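PDB 3H4X: phosphatidylinositol-specific phospholipase C1 from Streptomyces antibioticus, which belongs to the calcium-dependent phosphoinositide phospholipase C family and folds as a single-chain alpha/beta barrel built mainly of parallel strands. Local coordinates for residues P293-T298 and E302-A307; T26-S31 and A317-A322; E43-F48 and L52-A57. All blocks are in the same frame, centred on the assembly; numbering follows the deposited sequence.

Contact 1: P293-T298 and E302-A307; sequences PVIDGT and EAEALA
Ile295 meets Glu304 and Ala305 because its first torsion (chi1 61°) places CG1 between the backbone N and the carbonyl carbon and leaves CG2 anti to that carbon, so that both branches face the helix, with CD1 reaching on from CG1. In Glu304 the CG atom is likewise turned away from its carbonyl carbon (chi1 -75°), and the rest of the chain runs out straight. The isoleucine and the glutamate run antiparallel to each other, flank against flank. Ile295 CG2 lies 4.0 Å from Glu304 CB, along the aliphatic part of the acid, while Ile295 CD1 dips toward the helix backbone, 3.8 Å from Glu304 O and 4.2 Å from Ala305 CA.

No direct hydrogen bond crosses the interface; a single water does the polar work. It accepts from Asp296 N at 2.9 Å and donates to Glu304 OE1 at 2.6 Å, tying the carboxylate at the end of the glutamate to the loop backbone just beyond the apolar patch. A bound acetate ion also lies about 3 Å from the nearest atom of the Glu304 side chain. Asp296 itself shapes its own loop: its OD2 accepts from Thr298 N at 2.9 Å, met from above the carboxylate plane, and takes a second bond from His299 N.

This is an Asx turn, just after Ile295. The whole illustrates how a loop folds back on the first turn of helix 302-314 within a beta-alpha-beta crossover, here the one that joins the parallel strands 282-286 and 319-322.

Contact 2: T26-S31 and A317-A322; sequences TTYGTS and ASFATA
Ala317 leads the chain past Ser31 with its methyl group turned away, and only its backbone comes close; its carbonyl O takes a hydrogen bond from the side-chain OG1 of Thr32. Ser318 follows and carries the polar half. Its CA points a C-H at the Ser31 carbonyl, Ser318 CA to Ser31 O being 3.6 Å with an angle of 153° at the hydrogen. Ser318 OG, which is also bonded to Leu283 N, donates to a water at 2.7 Å, and that water spends its own two protons on Tyr28 O and Ser31 O, each at 2.8 Å. A second water donates to Ser318 O at 2.8 Å and reaches Ser31 OG; the two waters bridge the segments, between which no direct hydrogen bond forms.

At Phe319 the chemistry turns apolar. With CG swung away from the carbonyl carbon (chi1 -60°), the ring presents its edge to the face of Tyr28 in an offset edge-to-face pair, planes at 68°. Phe319 CZ leads, 3.5 Å from Tyr28 OH, and the second water lies over one Phe319 face, toward the rim of the ring. Both rings pack on Leu125 of strand 124-130.

Tyr28 projects from a type I turn, Thr27 to Thr30, in the loop leading into strand 31-36. Packed on the last of the parallel strands, 319-322, it probably helps to fill the N-terminal end of the alpha/beta barrel.

Contact 3: E43-F48 and L52-A57; sequences EKYRYF and LDSGAA
A short helix, residues 48-52, forms the centre of this contact, bringing Phe48 and Leu52 together one turn apart, with Tyr45 and Ser54 meeting just beyond them. The helical bond Leu52 N to Phe48 O, 3.0 Å long and with an angle of 162° at the hydrogen, closes the turn, and Tyr47 sits at the N-cap position.

The side chains reinforce it. Phe48 holds CG anti to its backbone N (chi1 -163°), which carries the ring across to Leu52 and brings Phe48 CD2 within 3.8 Å of Leu52 CD1. The neighbouring ring atom, Phe48 CE2, rests 3.9 Å from Leu52 CG; the leucine meets the CD2-CE2 side of the ring obliquely, with its branch point as well as a methyl group. Farther along, the phenol of Tyr45 reaches over to Ser54, its OH 3.3 Å from Ser54 CB. The serine hydroxyl is engaged with the backbone instead: Ser54 OG accepts from Ala56 N at 3.1 Å, an ST turn, and is bonded to Ala51 O as well. Between Ser54 and Ala56, Gly55 leaves the helical conformation with positive phi (95°), and the chain swings toward the next strand.

In the fold, the turn links strand 31-36 to its parallel neighbour 58-64. Tyr45 and Ala56 both lean on Val36 of the former, while Phe48 is wedged between Leu59 and Leu61 of the latter and Cys107 and Met111 of helix 104-117, where Leu52 also meets Trp114.

Overall arrangement
Contacts 2 and 3 are buried, whereas contact 1, its centre about 22 Å from the chain centre, is only partly so. Chemistry follows place: contact 1 pairs an aliphatic side chain with an acidic one and adds a water, contact 2 combines an aromatic pair with two bridging waters, and contact 3 relies on a helical bond and apolar packing. Contacts 1 and 2 share the crossover from helix 302-314 into strand 319-322, while 2 and 3 both flank strand 31-36. The first and third are local; the second joins residues near the two chain ends. It touches both others, at Gly297 through Ala322 and at Ala57 through Phe319; contacts 1 and 3 do not meet.

Contact 1: P293-T298 and E302-A307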
loop_
_atom_site.group_PDB
_atom_site.type_symbol
_atom_site.label_atom_id
_atom_site.label_comp_id
_atom_site.label_asym_id
_atom_site.label_seq_id
_atom_site.Cartn_x
_atom_site.Cartn_y
_atom_site.Cartn_z
ATOM N N PRO A 293 -10.872 23.518 0.480
ATOM C CA PRO A 293 -10.125 24.316 -0.489
ATOM C C PRO A 293 -8.734 23.735 -0.714
ATOM O O PRO A 293 -8.051 23.376 0.245
ATOM C CB PRO A 293 -10.017 25.683 0.192
ATOM C CG PRO A 293 -10.080 25.389 1.639
ATOM C CD PRO A 293 -10.978 24.191 1.788
ATOM N N VAL A 294 -8.315 23.654 -1.971
ATOM C CA VAL A 294 -7.083 22.948 -2.305
ATOM C C VAL A 294 -5.841 23.587 -1.687
ATOM O O VAL A 294 -5.751 24.812 -1.551
ATOM C CB VAL A 294 -6.897 22.804 -3.828
ATOM C CG1 VAL A 294 -8.110 22.132 -4.451
ATOM C CG2 VAL A 294 -6.643 24.156 -4.465
ATOM N N ILE A 295 -4.895 22.740 -1.297
ATOM C CA ILE A 295 -3.591 23.181 -0.823
ATOM C C ILE A 295 -2.532 22.518 -1.695
ATOM O O ILE A 295 -2.854 21.662 -2.515
ATOM C CB ILE A 295 -3.373 22.832 0.657
ATOM C CG1 ILE A 295 -3.444 21.318 0.873
ATOM C CG2 ILE A 295 -4.396 23.556 1.530
ATOM C CD1 ILE A 295 -3.195 20.898 2.302
ATOM N N ASP A 296 -1.275 22.921 -1.544
ATOM C CA ASP A 296 -0.232 22.392 -2.413
ATOM C C ASP A 296 0.018 20.910 -2.141
ATOM O O ASP A 296 -0.016 20.468 -0.994
ATOM C CB ASP A 296 1.066 23.183 -2.272
ATOM C CG ASP A 296 1.986 22.981 -3.451
ATOM O OD1 ASP A 296 1.738 23.599 -4.509
ATOM O OD2 ASP A 296 2.954 22.202 -3.324
ATOM N N GLY A 297 0.272 20.155 -3.205
ATOM C CA GLY A 297 0.502 18.719 -3.092
ATOM C C GLY A 297 1.900 18.367 -2.614
ATOM O O GLY A 297 2.158 17.229 -2.218
ATOM N N THR A 298 2.805 19.342 -2.644
ATOM C CA THR A 298 4.197 19.105 -2.280
ATOM C C THR A 298 4.649 20.023 -1.154
ATOM O O THR A 298 5.180 19.562 -0.143
ATOM C CB THR A 298 5.125 19.292 -3.495
ATOM O OG1 THR A 298 4.678 18.455 -4.568
ATOM C CG2 THR A 298 6.565 18.941 -3.137
ATOM N N GLU A 302 2.875 23.662 6.950
ATOM C CA GLU A 302 2.675 22.605 7.930
ATOM C C GLU A 302 1.262 22.660 8.504
ATOM O O GLU A 302 0.605 21.628 8.674
ATOM C CB GLU A 302 3.708 22.719 9.052
ATOM C CG GLU A 302 3.554 21.682 10.146
ATOM C CD GLU A 302 4.604 21.820 11.233
ATOM O OE1 GLU A 302 5.071 22.955 11.473
ATOM O OE2 GLU A 302 4.961 20.793 11.848
ATOM N N ALA A 303 0.798 23.869 8.806
ATOM C CA ALA A 303 -0.527 24.055 9.385
ATOM C C ALA A 303 -1.625 23.584 8.434
ATOM O O ALA A 303 -2.582 22.935 8.852
ATOM C CB ALA A 303 -0.739 25.513 9.773
ATOM N N GLU A 304 -1.483 23.929 7.159
ATOM C CA GLU A 304 -2.433 23.498 6.139
ATOM C C GLU A 304 -2.504 21.972 6.062
ATOM O O GLU A 304 -3.588 21.388 6.008
ATOM C CB GLU A 304 -2.046 24.069 4.773
ATOM C CG GLU A 304 -2.349 25.550 4.597
ATOM C CD GLU A 304 -1.802 26.098 3.296
ATOM O OE1 GLU A 304 -0.929 25.442 2.689
ATOM O OE2 GLU A 304 -2.243 27.191 2.877
ATOM N N ALA A 305 -1.341 21.330 6.065
ATOM C CA ALA A 305 -1.271 19.882 5.905
ATOM C C ALA A 305 -1.848 19.165 7.119
ATOM O O ALA A 305 -2.604 18.198 6.985
ATOM C CB ALA A 305 0.168 19.450 5.652
ATOM N N LEU A 306 -1.504 19.648 8.306
ATOM C CA LEU A 306 -2.013 19.052 9.531
ATOM C C LEU A 306 -3.532 19.158 9.605
ATOM O O LEU A 306 -4.211 18.207 9.993
ATOM C CB LEU A 306 -1.372 19.704 10.758
ATOM C CG LEU A 306 0.081 19.312 11.033
ATOM C CD1 LEU A 306 0.653 20.137 12.174
ATOM C CD2 LEU A 306 0.183 17.824 11.338
ATOM N N ALA A 307 -4.063 20.321 9.240
ATOM C CA ALA A 307 -5.508 20.518 9.231
ATOM C C ALA A 307 -6.171 19.538 8.270
ATOM O O ALA A 307 -7.229 18.984 8.556
ATOM C CB ALA A 307 -5.852 21.952 8.857
HETATM O O HOH W 1 -0.774 25.288 0.125
#

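Contact 2: T26-S31 and A317-A322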
loop_
_atom_site.group_PDB
_atom_site.type_symbol
_atom_site.label_atom_id
_atom_site.label_comp_id
_atom_site.label_asym_id
_atom_site.label_seq_id
_atom_site.Cartn_x
_atom_site.Cartn_y
_atom_site.Cartn_z
ATOM N N THR A 26 -3.975 3.275 19.596
ATOM C CA THR A 26 -4.952 2.558 18.776
ATOM C C THR A 26 -4.521 1.258 18.078
ATOM O O THR A 26 -3.466 0.690 18.359
ATOM C CB THR A 26 -5.364 3.500 17.646
ATOM O OG1 THR A 26 -4.179 3.946 16.972
ATOM C CG2 THR A 26 -6.093 4.713 18.207
ATOM N N THR A 27 -5.366 0.807 17.150
ATOM C CA THR A 27 -5.046 -0.315 16.274
ATOM C C THR A 27 -4.818 0.187 14.858
ATOM O O THR A 27 -5.067 1.352 14.545
ATOM C CB THR A 27 -6.196 -1.332 16.186
ATOM O OG1 THR A 27 -7.220 -0.812 15.325
ATOM C CG2 THR A 27 -6.770 -1.649 17.566
ATOM N N TYR A 28 -4.373 -0.712 13.990
ATOM C CA TYR A 28 -4.136 -0.349 12.601
ATOM C C TYR A 28 -5.426 0.121 11.932
ATOM O O TYR A 28 -5.387 0.827 10.927
ATOM C CB TYR A 28 -3.532 -1.524 11.830
ATOM C CG TYR A 28 -2.584 -1.105 10.725
ATOM C CD1 TYR A 28 -1.427 -0.393 11.011
ATOM C CD2 TYR A 28 -2.839 -1.438 9.398
ATOM C CE1 TYR A 28 -0.554 -0.012 10.009
ATOM C CE2 TYR A 28 -1.971 -1.066 8.388
ATOM C CZ TYR A 28 -0.835 -0.350 8.697
ATOM O OH TYR A 28 0.023 0.014 7.688
ATOM N N GLY A 29 -6.567 -0.271 12.496
ATOM C CA GLY A 29 -7.870 0.101 11.954
ATOM C C GLY A 29 -8.555 1.284 12.620
ATOM O O GLY A 29 -9.626 1.696 12.182
ATOM N N THR A 30 -7.951 1.836 13.673
ATOM C CA THR A 30 -8.565 2.966 14.382
ATOM C C THR A 30 -7.685 4.213 14.407
ATOM O O THR A 30 -7.924 5.142 15.183
ATOM C CB THR A 30 -9.001 2.589 15.814
ATOM O OG1 THR A 30 -7.853 2.239 16.598
ATOM C CG2 THR A 30 -9.969 1.419 15.776
ATOM N N SER A 31 -6.693 4.240 13.524
ATOM C CA SER A 31 -5.794 5.379 13.408
ATOM C C SER A 31 -5.850 5.976 12.006
ATOM O O SER A 31 -6.276 5.322 11.050
ATOM C CB SER A 31 -4.361 4.950 13.711
ATOM O OG SER A 31 -3.909 4.007 12.753
ATOM N N ALA A 317 -10.720 8.305 7.143
ATOM C CA ALA A 317 -9.558 7.798 6.423
ATOM C C ALA A 317 -8.662 6.997 7.364
ATOM O O ALA A 317 -8.541 7.325 8.549
ATOM C CB ALA A 317 -8.770 8.944 5.813
ATOM N N SER A 318 -8.038 5.947 6.839
ATOM C CA SER A 318 -6.921 5.299 7.525
ATOM C C SER A 318 -5.611 5.969 7.137
ATOM O O SER A 318 -4.699 6.088 7.957
ATOM C CB SER A 318 -6.831 3.822 7.156
ATOM O OG SER A 318 -7.986 3.120 7.559
ATOM N N PHE A 319 -5.510 6.387 5.878
ATOM C CA PHE A 319 -4.314 7.052 5.377
ATOM C C PHE A 319 -4.717 8.237 4.520
ATOM O O PHE A 319 -5.693 8.164 3.775
ATOM C CB PHE A 319 -3.471 6.111 4.508
ATOM C CG PHE A 319 -2.989 4.881 5.216
ATOM C CD1 PHE A 319 -1.744 4.856 5.825
ATOM C CD2 PHE A 319 -3.769 3.735 5.251
ATOM C CE1 PHE A 319 -1.297 3.713 6.460
ATOM C CE2 PHE A 319 -3.322 2.590 5.887
ATOM C CZ PHE A 319 -2.088 2.582 6.493
ATOM N N ALA A 320 -3.959 9.323 4.634
ATOM C CA ALA A 320 -4.065 10.455 3.728
ATOM C C ALA A 320 -2.740 10.538 2.978
ATOM O O ALA A 320 -1.682 10.602 3.606
ATOM C CB ALA A 320 -4.304 11.734 4.510
ATOM N N THR A 321 -2.780 10.527 1.649
ATOM C CA THR A 321 -1.539 10.576 0.883
ATOM C C THR A 321 -1.457 11.783 -0.038
ATOM O O THR A 321 -2.470 12.271 -0.549
ATOM C CB THR A 321 -1.273 9.270 0.090
ATOM O OG1 THR A 321 -2.037 9.259 -1.122
ATOM C CG2 THR A 321 -1.632 8.051 0.923
ATOM N N ALA A 322 -0.229 12.263 -0.206
ATOM C CA ALA A 322 0.089 13.360 -1.105
ATOM C C ALA A 322 1.593 13.281 -1.374
ATOM O O ALA A 322 2.183 12.202 -1.275
ATOM C CB ALA A 322 -0.300 14.704 -0.492
HETATM O O HOH W 2 -7.171 2.827 10.164
HETATM O O HOH W 3 -3.378 4.751 10.008
#

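Contact 3: E43-F48 and L52-A57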
loop_
_atom_site.group_PDB
_atom_site.type_symbol
_atom_site.label_atom_id
_atom_site.label_comp_id
_atom_site.label_asym_id
_atom_site.label_seq_id
_atom_site.Cartn_x
_atom_site.Cartn_y
_atom_site.Cartn_z
ATOM N N GLU A 43 13.793 12.485 -6.851
ATOM C CA GLU A 43 13.482 13.892 -6.597
ATOM C C GLU A 43 12.865 14.109 -5.216
ATOM O O GLU A 43 13.019 15.177 -4.619
ATOM C CB GLU A 43 12.547 14.431 -7.681
ATOM C CG GLU A 43 12.184 15.898 -7.536
ATOM C CD GLU A 43 11.160 16.343 -8.563
ATOM O OE1 GLU A 43 10.482 15.469 -9.145
ATOM O OE2 GLU A 43 11.031 17.566 -8.788
ATOM N N LYS A 44 12.159 13.101 -4.712
ATOM C CA LYS A 44 11.564 13.183 -3.382
ATOM C C LYS A 44 12.557 12.732 -2.316
ATOM O O LYS A 44 12.735 13.403 -1.300
ATOM C CB LYS A 44 10.303 12.322 -3.292
ATOM C CG LYS A 44 9.166 12.746 -4.202
ATOM C CD LYS A 44 7.848 12.158 -3.709
ATOM C CE LYS A 44 6.711 12.423 -4.674
ATOM N NZ LYS A 44 6.900 11.657 -5.931
ATOM N N TYR A 45 13.190 11.588 -2.565
ATOM C CA TYR A 45 14.107 10.960 -1.623
ATOM C C TYR A 45 15.316 10.449 -2.383
ATOM O O TYR A 45 15.184 9.631 -3.293
ATOM C CB TYR A 45 13.407 9.816 -0.881
ATOM C CG TYR A 45 12.298 10.303 0.020
ATOM C CD1 TYR A 45 12.588 11.039 1.158
ATOM C CD2 TYR A 45 10.963 10.040 -0.269
ATOM C CE1 TYR A 45 11.588 11.503 1.984
ATOM C CE2 TYR A 45 9.947 10.500 0.557
ATOM C CZ TYR A 45 10.266 11.231 1.683
ATOM O OH TYR A 45 9.264 11.694 2.505
ATOM N N ARG A 46 16.496 10.941 -2.023
ATOM C CA ARG A 46 17.710 10.566 -2.731
ATOM C C ARG A 46 17.893 9.051 -2.761
ATOM O O ARG A 46 18.224 8.475 -3.797
ATOM C CB ARG A 46 18.928 11.243 -2.103
ATOM C CG ARG A 46 20.218 10.971 -2.850
ATOM C CD ARG A 46 21.365 11.799 -2.309
ATOM N NE ARG A 46 22.641 11.397 -2.894
ATOM C CZ ARG A 46 23.011 11.670 -4.141
ATOM N NH1 ARG A 46 22.199 12.343 -4.946
ATOM N NH2 ARG A 46 24.193 11.264 -4.587
ATOM N N TYR A 47 17.688 8.421 -1.609
ATOM C CA TYR A 47 17.719 6.966 -1.498
ATOM C C TYR A 47 16.411 6.485 -0.902
ATOM O O TYR A 47 15.769 7.208 -0.138
ATOM C CB TYR A 47 18.865 6.511 -0.594
ATOM C CG TYR A 47 20.236 6.793 -1.156
ATOM C CD1 TYR A 47 20.848 5.912 -2.038
ATOM C CD2 TYR A 47 20.926 7.942 -0.795
ATOM C CE1 TYR A 47 22.113 6.179 -2.546
ATOM C CE2 TYR A 47 22.180 8.215 -1.299
ATOM C CZ TYR A 47 22.766 7.333 -2.169
ATOM O OH TYR A 47 24.017 7.614 -2.665
ATOM N N PHE A 48 16.021 5.260 -1.230
ATOM C CA PHE A 48 14.819 4.706 -0.629
ATOM C C PHE A 48 14.928 4.686 0.897
ATOM O O PHE A 48 13.924 4.815 1.593
ATOM C CB PHE A 48 14.481 3.320 -1.184
ATOM C CG PHE A 48 13.070 2.909 -0.897
ATOM C CD1 PHE A 48 12.015 3.581 -1.488
ATOM C CD2 PHE A 48 12.789 1.887 -0.004
ATOM C CE1 PHE A 48 10.705 3.230 -1.218
ATOM C CE2 PHE A 48 11.478 1.529 0.266
ATOM C CZ PHE A 48 10.438 2.201 -0.342
ATOM N N LEU A 52 12.153 5.586 3.837
ATOM C CA LEU A 52 11.891 4.804 5.039
ATOM C C LEU A 52 12.115 5.623 6.307
ATOM O O LEU A 52 11.376 5.488 7.282
ATOM C CB LEU A 52 12.730 3.530 5.049
ATOM C CG LEU A 52 12.329 2.516 3.975
ATOM C CD1 LEU A 52 13.439 1.515 3.739
ATOM C CD2 LEU A 52 11.038 1.799 4.352
ATOM N N ASP A 53 13.121 6.490 6.290
ATOM C CA ASP A 53 13.417 7.321 7.455
ATOM C C ASP A 53 12.546 8.580 7.561
ATOM O O ASP A 53 12.677 9.344 8.515
ATOM C CB ASP A 53 14.903 7.698 7.492
ATOM C CG ASP A 53 15.775 6.587 8.044
ATOM O OD1 ASP A 53 15.295 5.817 8.899
ATOM O OD2 ASP A 53 16.949 6.492 7.632
ATOM N N SER A 54 11.649 8.785 6.601
ATOM C CA SER A 54 10.817 9.987 6.572
ATOM C C SER A 54 9.803 10.030 7.703
ATOM O O SER A 54 9.346 11.107 8.092
ATOM C CB SER A 54 10.062 10.081 5.247
ATOM O OG SER A 54 9.053 9.084 5.167
ATOM N N GLY A 55 9.437 8.860 8.216
ATOM C CA GLY A 55 8.374 8.768 9.208
ATOM C C GLY A 55 7.005 8.468 8.612
ATOM O O GLY A 55 6.056 8.192 9.343
ATOM N N ALA A 56 6.890 8.515 7.287
ATOM C CA ALA A 56 5.611 8.238 6.633
ATOM C C ALA A 56 5.093 6.842 6.969
ATOM O O ALA A 56 5.871 5.900 7.132
ATOM C CB ALA A 56 5.737 8.407 5.127
ATOM N N ALA A 57 3.773 6.716 7.053
ATOM C CA ALA A 57 3.132 5.439 7.356
ATOM C C ALA A 57 2.897 4.594 6.106
ATOM O O ALA A 57 2.685 3.381 6.189
ATOM C CB ALA A 57 1.818 5.692 8.052
#